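Local structure of exotoxin type A precursor (allele 1) (Streptococcus pyogenes phage T12, 1FNU) at residues N17-N20 with I21-Y25; K196-M199 with I200-D203. The protein acts as a superantigen, the scarlet fever toxin, probably by bridging MHC class II molecules and T-cell receptors as its staphylococcal and streptococcal relatives do. One frame throughout, in Å; residues are numbered along the deposited sequence.

Interaction 1: residues N17-N20 with I21-Y25; sequences NLQN and IYFLY
Leu18 and Ile21 meet slantwise where the chain winds into the helix that runs on through Tyr25, with Leu18 CD1 3.8 Å from Ile21 CG1. The two branched aliphatic chains suit this buried flank. Leu18 O accepts from two amides: from Tyr22 N, lying in the carbonyl plane at 3.2 Å, and from Ile21 N, well above that plane. On another flank Gln19 runs across Phe23. Its CB and CG each lie 4.1 Å from Phe23 CE2, and the amide stands nearly perpendicular to the ring, the planes 86° apart. A sharp bend at chi2 (-95°) swings the amide back toward the preceding turn, where Gln19 NE2 donates to Asn17 OD1 from above the plane of the Asn17 side-chain carbonyl, at 3.0 Å. Glutamine thus offers methylenes to the ring and keeps its polar end for the turn. Phe23 also has Tyr22 CD2 3.8 Å above the plane of its ring, over the centre. Phe23 further makes a cation-pi contact with Arg95 of a second subunit. Within the chain, Tyr22 packs on Ile154 of helix 142-157, while Ile21 touches Phe192 and Leu24 touches Gln194 of helix 194-197.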
loop_
_atom_site.group_PDB
_atom_site.type_symbol
_atom_site.label_atom_id
_atom_site.label_comp_id
_atom_site.label_asym_id
_atom_site.label_seq_id
_atom_site.Cartn_x
_atom_site.Cartn_y
_atom_site.Cartn_z
ATOM N N ASN A 17 4.582 6.801 19.704
ATOM C CA ASN A 17 5.405 7.231 18.585
ATOM C C ASN A 17 5.376 8.733 18.290
ATOM O O ASN A 17 5.220 9.151 17.114
ATOM C CB ASN A 17 5.051 6.453 17.276
ATOM C CG ASN A 17 5.452 4.929 17.331
ATOM O OD1 ASN A 17 6.504 4.533 17.889
ATOM N ND2 ASN A 17 4.620 4.098 16.733
ATOM N N LEU A 18 5.485 9.541 19.342
ATOM C CA LEU A 18 5.455 10.967 19.162
ATOM C C LEU A 18 6.636 11.414 18.334
ATOM O O LEU A 18 6.572 12.489 17.749
ATOM C CB LEU A 18 5.449 11.693 20.526
ATOM C CG LEU A 18 5.250 13.205 20.546
ATOM C CD1 LEU A 18 3.963 13.627 19.831
ATOM C CD2 LEU A 18 5.121 13.657 22.044
ATOM N N GLN A 19 7.714 10.636 18.293
ATOM C CA GLN A 19 8.855 10.982 17.499
ATOM C C GLN A 19 8.440 11.316 16.024
ATOM O O GLN A 19 9.121 12.112 15.384
ATOM C CB GLN A 19 9.916 9.843 17.494
ATOM C CG GLN A 19 9.457 8.627 16.651
ATOM C CD GLN A 19 8.793 7.589 17.522
ATOM O OE1 GLN A 19 8.422 7.867 18.671
ATOM N NE2 GLN A 19 8.644 6.376 16.993
ATOM N N ASN A 20 7.355 10.691 15.530
ATOM C CA ASN A 20 6.854 10.911 14.148
ATOM C C ASN A 20 6.272 12.326 13.928
ATOM O O ASN A 20 6.162 12.735 12.784
ATOM C CB ASN A 20 5.836 9.811 13.703
ATOM C CG ASN A 20 6.519 8.431 13.594
ATOM O OD1 ASN A 20 7.720 8.376 13.440
ATOM N ND2 ASN A 20 5.760 7.350 13.686
ATOM N N ILE A 21 5.931 13.048 15.014
ATOM C CA ILE A 21 5.524 14.477 14.911
ATOM C C ILE A 21 6.895 15.205 14.947
ATOM O O ILE A 21 7.154 16.091 14.146
ATOM C CB ILE A 21 4.663 14.903 16.089
ATOM C CG1 ILE A 21 3.366 14.105 16.101
ATOM C CG2 ILE A 21 4.356 16.451 16.038
ATOM C CD1 ILE A 21 2.452 14.318 14.851
ATOM N N TYR A 22 7.778 14.801 15.853
ATOM C CA TYR A 22 9.132 15.370 15.940
ATOM C C TYR A 22 9.872 15.443 14.561
ATOM O O TYR A 22 10.470 16.472 14.215
ATOM C CB TYR A 22 10.049 14.559 16.925
ATOM C CG TYR A 22 11.565 14.924 16.835
ATOM C CD1 TYR A 22 12.076 16.155 17.344
ATOM C CD2 TYR A 22 12.477 14.075 16.181
ATOM C CE1 TYR A 22 13.393 16.505 17.207
ATOM C CE2 TYR A 22 13.854 14.439 16.029
ATOM C CZ TYR A 22 14.298 15.650 16.543
ATOM O OH TYR A 22 15.653 16.018 16.447
ATOM N N PHE A 23 9.906 14.343 13.792
ATOM C CA PHE A 23 10.664 14.410 12.542
ATOM C C PHE A 23 10.026 15.331 11.462
ATOM O O PHE A 23 10.748 15.804 10.601
ATOM C CB PHE A 23 10.907 12.967 12.004
ATOM C CG PHE A 23 11.922 12.180 12.801
ATOM C CD1 PHE A 23 13.287 12.451 12.639
ATOM C CD2 PHE A 23 11.506 11.123 13.668
ATOM C CE1 PHE A 23 14.266 11.683 13.309
ATOM C CE2 PHE A 23 12.431 10.350 14.356
ATOM C CZ PHE A 23 13.844 10.620 14.182
ATOM N N LEU A 24 8.725 15.592 11.564
ATOM C CA LEU A 24 7.999 16.452 10.629
ATOM C C LEU A 24 8.424 17.930 10.865
ATOM O O LEU A 24 8.646 18.693 9.941
ATOM C CB LEU A 24 6.481 16.371 10.871
ATOM C CG LEU A 24 5.651 15.085 10.652
ATOM C CD1 LEU A 24 4.167 15.300 11.063
ATOM C CD2 LEU A 24 5.848 14.607 9.166
ATOM N N TYR A 25 8.597 18.312 12.122
ATOM C CA TYR A 25 8.928 19.692 12.436
ATOM C C TYR A 25 10.395 20.040 12.698
ATOM O O TYR A 25 10.800 21.247 12.670
ATOM C CB TYR A 25 8.038 20.166 13.568
ATOM C CG TYR A 25 6.552 20.172 13.159
ATOM C CD1 TYR A 25 6.043 21.184 12.333
ATOM C CD2 TYR A 25 5.680 19.190 13.606
ATOM C CE1 TYR A 25 4.681 21.251 11.957
ATOM C CE2 TYR A 25 4.328 19.208 13.264
ATOM C CZ TYR A 25 3.817 20.242 12.440
ATOM O OH TYR A 25 2.494 20.238 12.103
#

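Interaction 2: residues K196-M199 with I200-D203; sequences KYLM and IYKD
Ile200, in the 3-10 segment that continues helix 194-197 within the beta-grasp domain, packs back on Tyr197 of that helix. The tighter winding is written in the backbone: Tyr201 N donates to Leu198 O at 2.9 Å, three residues back, and Lys202 N donates to Met199 O at 3.1 Å. The side chain of Ile200 can be followed outward. Its CB lies near the carbonyl carbon of Met199 and, farther off, Tyr197 O. With chi1 at 53°, CG1 lies between the backbone N and the carbonyl carbon, which sets it 3.6 Å from Tyr197 O and also 3.8 Å above the plane of the Tyr201 ring, over its centre. The smaller branch, CG2, stays beside Tyr197 O. Finally Ile200 CD1 arrives obliquely at the phenolic end of Tyr197, 4.0 Å from Tyr197 OH. Isoleucine fits because both branches pack on the carbonyl while the longer one also touches two tyrosines, whose hydroxyls are engaged elsewhere: Tyr197 OH with Asp185 O and Arg150 NH1, Tyr201 OH with Asp146 OD2. Leu198 slants across to Tyr201, its CD2 methyl 3.7 Å from Tyr201 CE2. Toward the surface, Met199 and Lys202 run side by side in the same direction, a flexible thioether beside a long aliphatic stem, while Lys202 NZ goes on to the carbonyls of Leu62 and Lys63. A single water finishes the turn, donating to Met199 O at 2.7 Å and accepting from Asp203 N at 3.2 Å.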
loop_
_atom_site.group_PDB
_atom_site.type_symbol
_atom_site.label_atom_id
_atom_site.label_comp_id
_atom_site.label_asym_id
_atom_site.label_seq_id
_atom_site.Cartn_x
_atom_site.Cartn_y
_atom_site.Cartn_z
ATOM N N LYS A 196 -2.835 11.386 8.455
ATOM C CA LYS A 196 -4.088 11.823 9.046
ATOM C C LYS A 196 -3.961 13.155 9.854
ATOM O O LYS A 196 -4.773 14.064 9.682
ATOM C CB LYS A 196 -4.694 10.716 9.925
ATOM C CG LYS A 196 -4.135 10.795 11.376
ATOM C CD LYS A 196 -4.796 9.940 12.597
ATOM C CE LYS A 196 -6.374 10.093 12.729
ATOM N NZ LYS A 196 -6.980 11.540 12.994
ATOM N N TYR A 197 -2.874 13.277 10.621
ATOM C CA TYR A 197 -2.548 14.411 11.452
ATOM C C TYR A 197 -2.376 15.660 10.590
ATOM O O TYR A 197 -2.871 16.747 10.951
ATOM C CB TYR A 197 -1.197 14.241 12.179
ATOM C CG TYR A 197 -0.847 15.444 13.041
ATOM C CD1 TYR A 197 -1.611 15.749 14.173
ATOM C CD2 TYR A 197 0.115 16.380 12.614
ATOM C CE1 TYR A 197 -1.468 16.936 14.836
ATOM C CE2 TYR A 197 0.265 17.563 13.275
ATOM C CZ TYR A 197 -0.540 17.843 14.383
ATOM O OH TYR A 197 -0.396 19.051 15.042
ATOM N N LEU A 198 -1.700 15.524 9.440
ATOM C CA LEU A 198 -1.388 16.705 8.635
ATOM C C LEU A 198 -2.574 17.362 7.889
ATOM O O LEU A 198 -2.453 18.460 7.298
ATOM C CB LEU A 198 -0.170 16.364 7.714
ATOM C CG LEU A 198 1.195 16.239 8.482
ATOM C CD1 LEU A 198 2.293 15.750 7.565
ATOM C CD2 LEU A 198 1.606 17.657 9.026
ATOM N N MET A 199 -3.724 16.715 8.003
ATOM C CA MET A 199 -4.938 17.181 7.399
ATOM C C MET A 199 -5.318 18.484 8.097
ATOM O O MET A 199 -6.191 19.141 7.610
ATOM C CB MET A 199 -6.040 16.107 7.455
ATOM C CG MET A 199 -5.764 14.931 6.473
ATOM S SD MET A 199 -6.953 13.520 6.619
ATOM C CE MET A 199 -8.342 14.146 5.973
ATOM N N ILE A 200 -4.662 18.892 9.188
ATOM C CA ILE A 200 -4.995 20.244 9.696
ATOM C C ILE A 200 -4.636 21.334 8.651
ATOM O O ILE A 200 -5.099 22.478 8.751
ATOM C CB ILE A 200 -4.239 20.571 11.034
ATOM C CG1 ILE A 200 -2.745 20.323 10.813
ATOM C CG2 ILE A 200 -4.926 19.756 12.213
ATOM C CD1 ILE A 200 -1.797 20.900 11.836
ATOM N N TYR A 201 -3.841 20.988 7.638
ATOM C CA TYR A 201 -3.439 21.944 6.583
ATOM C C TYR A 201 -4.173 21.796 5.257
ATOM O O TYR A 201 -3.914 22.538 4.249
ATOM C CB TYR A 201 -1.951 21.774 6.245
ATOM C CG TYR A 201 -1.099 21.947 7.415
ATOM C CD1 TYR A 201 -1.349 22.974 8.328
ATOM C CD2 TYR A 201 0.008 21.091 7.625
ATOM C CE1 TYR A 201 -0.500 23.156 9.418
ATOM C CE2 TYR A 201 0.856 21.260 8.690
ATOM C CZ TYR A 201 0.618 22.289 9.586
ATOM O OH TYR A 201 1.509 22.422 10.623
ATOM N N LYS A 202 -5.051 20.808 5.227
ATOM C CA LYS A 202 -5.762 20.542 3.999
ATOM C C LYS A 202 -6.605 21.715 3.464
ATOM O O LYS A 202 -6.736 21.861 2.235
ATOM C CB LYS A 202 -6.684 19.312 4.188
ATOM C CG LYS A 202 -7.031 18.557 2.913
ATOM C CD LYS A 202 -7.848 17.270 3.222
ATOM C CE LYS A 202 -9.327 17.352 2.721
ATOM N NZ LYS A 202 -9.550 17.116 1.289
ATOM N N ASP A 203 -7.154 22.549 4.348
ATOM C CA ASP A 203 -8.054 23.591 3.845
ATOM C C ASP A 203 -7.270 24.757 3.288
ATOM O O ASP A 203 -7.853 25.716 2.876
ATOM C CB ASP A 203 -9.075 24.069 4.893
ATOM C CG ASP A 203 -8.435 24.768 6.111
ATOM O OD1 ASP A 203 -7.261 25.258 6.067
ATOM O OD2 ASP A 203 -9.165 24.851 7.153
HETATM O O HOH W 1 -7.800 21.254 7.150
#

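In the fold
Both interactions are short helical turns, and they come together where helix 19-26 meets helix 194-197 and the 3-10 segment that follows it. Ile21 CD1 packs on Tyr197 CD2 at 3.8 Å and Leu24 CD1 on Leu198 CD1, while Tyr25 OH and Tyr201 OH are probably hydrogen-bonded at 2.8 Å. The two differ in winding: residues 17-25 mix three- and four-residue backbone bonds, residues 196-203 pass from the end of a helix into a 3-10 segment and then a loop, with three-residue bonds. Each has a buried side facing the other and a less buried one; in interaction 1 this includes Phe23, which meets another subunit; in interaction 2 it carries Met199 and a bridging water.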